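Local coordinates for protein PHB depolymerase (Penicillium funiculosum, PDB 2D80) that hydrolyses the microbial polyester polyhydroxybutyrate, acting as an esterase of the alpha/beta hydrolase fold, at residues T97-T102 against T129-V134. Residues are numbered along the deposited sequence; the frame is centred on the assembly and turned at random.
Sequences TGSSDT and TTTGAV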
loop_
_atom_site.group_PDB
_atom_site.type_symbol
_atom_site.label_atom_id
_atom_site.label_comp_id
_atom_site.label_asym_id
_atom_site.label_seq_id
_atom_site.Cartn_x
_atom_site.Cartn_y
_atom_site.Cartn_z
ATOM N N THR A 97 -8.086 -2.977 -10.446
ATOM C CA THR A 97 -8.754 -1.724 -10.770
ATOM C C THR A 97 -10.239 -1.986 -10.988
ATOM O O THR A 97 -10.626 -3.097 -11.361
ATOM C CB THR A 97 -8.171 -1.079 -12.045
ATOM O OG1 THR A 97 -8.757 0.216 -12.239
ATOM C CG2 THR A 97 -8.462 -1.951 -13.282
ATOM N N GLY A 98 -11.064 -0.973 -10.742
ATOM C CA GLY A 98 -12.422 -0.985 -11.260
ATOM C C GLY A 98 -12.402 -0.535 -12.712
ATOM O O GLY A 98 -11.595 0.314 -13.087
ATOM N N SER A 99 -13.273 -1.095 -13.549
ATOM C CA SER A 99 -13.262 -0.708 -14.955
ATOM C C SER A 99 -13.761 0.724 -15.158
ATOM O O SER A 99 -13.521 1.329 -16.206
ATOM C CB SER A 99 -14.119 -1.671 -15.784
ATOM O OG SER A 99 -15.489 -1.509 -15.486
ATOM N N SER A 100 -14.451 1.264 -14.156
ATOM C CA SER A 100 -15.069 2.584 -14.268
ATOM C C SER A 100 -14.330 3.625 -13.433
ATOM O O SER A 100 -14.853 4.705 -13.166
ATOM C CB SER A 100 -16.529 2.519 -13.822
ATOM O OG SER A 100 -17.274 1.651 -14.661
ATOM N N ASP A 101 -13.116 3.284 -13.027
ATOM C CA ASP A 101 -12.270 4.197 -12.264
ATOM C C ASP A 101 -11.771 5.304 -13.191
ATOM O O ASP A 101 -11.088 5.034 -14.174
ATOM C CB ASP A 101 -11.100 3.408 -11.667
ATOM C CG ASP A 101 -10.225 4.247 -10.750
ATOM O OD1 ASP A 101 -9.592 3.657 -9.851
ATOM O OD2 ASP A 101 -10.161 5.479 -10.931
ATOM N N THR A 102 -12.132 6.549 -12.885
ATOM C CA THR A 102 -11.678 7.689 -13.679
ATOM C C THR A 102 -10.844 8.645 -12.833
ATOM O O THR A 102 -10.609 9.791 -13.217
ATOM C CB THR A 102 -12.863 8.468 -14.283
ATOM O OG1 THR A 102 -13.734 8.915 -13.238
ATOM C CG2 THR A 102 -13.646 7.579 -15.243
ATOM N N THR A 129 -9.728 -7.024 -12.771
ATOM C CA THR A 129 -10.607 -5.903 -13.083
ATOM C C THR A 129 -12.031 -6.206 -12.629
ATOM O O THR A 129 -12.623 -7.201 -13.048
ATOM C CB THR A 129 -10.621 -5.601 -14.604
ATOM O OG1 THR A 129 -9.294 -5.289 -15.047
ATOM C CG2 THR A 129 -11.544 -4.422 -14.909
ATOM N N THR A 130 -12.579 -5.362 -11.762
ATOM C CA THR A 130 -13.985 -5.481 -11.396
ATOM C C THR A 130 -14.808 -4.548 -12.266
ATOM O O THR A 130 -14.656 -3.327 -12.205
ATOM C CB THR A 130 -14.225 -5.124 -9.918
ATOM O OG1 THR A 130 -13.545 -6.067 -9.085
ATOM C CG2 THR A 130 -15.715 -5.148 -9.597
ATOM N N THR A 131 -15.679 -5.123 -13.090
ATOM C CA THR A 131 -16.427 -4.328 -14.045
ATOM C C THR A 131 -17.418 -3.421 -13.319
ATOM O O THR A 131 -18.138 -3.864 -12.426
ATOM C CB THR A 131 -17.181 -5.237 -15.054
ATOM O OG1 THR A 131 -17.927 -4.422 -15.963
ATOM C CG2 THR A 131 -18.124 -6.171 -14.325
ATOM N N GLY A 132 -17.430 -2.144 -13.691
ATOM C CA GLY A 132 -18.371 -1.206 -13.104
ATOM C C GLY A 132 -17.881 -0.498 -11.849
ATOM O O GLY A 132 -18.457 0.512 -11.444
ATOM N N ALA A 133 -16.827 -1.016 -11.230
ATOM C CA ALA A 133 -16.329 -0.433 -9.987
ATOM C C ALA A 133 -15.614 0.886 -10.271
ATOM O O ALA A 133 -14.872 1.001 -11.246
ATOM C CB ALA A 133 -15.384 -1.401 -9.295
ATOM N N VAL A 134 -15.849 1.878 -9.415
ATOM C CA VAL A 134 -15.188 3.175 -9.533
ATOM C C VAL A 134 -13.931 3.185 -8.666
ATOM O O VAL A 134 -13.542 2.159 -8.113
ATOM C CB VAL A 134 -16.120 4.319 -9.069
ATOM C CG1 VAL A 134 -17.356 4.370 -9.957
ATOM C CG2 VAL A 134 -16.524 4.111 -7.613
HETATM O O HOH W 1 -10.660 1.203 -8.969
#
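Gly98 CA lies over one face of the Ala133 carbonyl, 3.2 Å from its O, in a CA-H...O contact. The Ser100 N-H comes in on the other side of the carbonyl plane, tilted 28° from it, and bonds the same O (3.0 Å from Ser100 N). The Ala133 methyl also packs on Gly98 CA. Thr130 N bonds Thr97 O, and Ser99 N bonds Thr130 O. These bonds join the ends of the parallel strands 92-98 and 125-130 of a beta-alpha-beta unit whose helix is 106-116. A type I turn runs from Gly98 to Asp101 and a type II turn from Thr130 to Ala133. Ser99 OG is turned back between the directions of its backbone N and carbonyl carbon (chi1 70°). It accepts a nearly straight bond from Gly132 N, 2.7 Å from N to OG, tying the two turns together. With an alanine here, Gly132 N would probably lose this acceptor and its turn would be less firmly held. The Asp101 carboxylate bonds His135 ND1 through OD1 and the N-H groups of Thr103 and Val104 through OD2. Asp101 and His135, with Ser19, are consistent with the catalytic triad of an alpha/beta hydrolase. One water accepts from Gly98 N and donates to Asp101 OD1 (2.8 Å from the water) and to Val134 O.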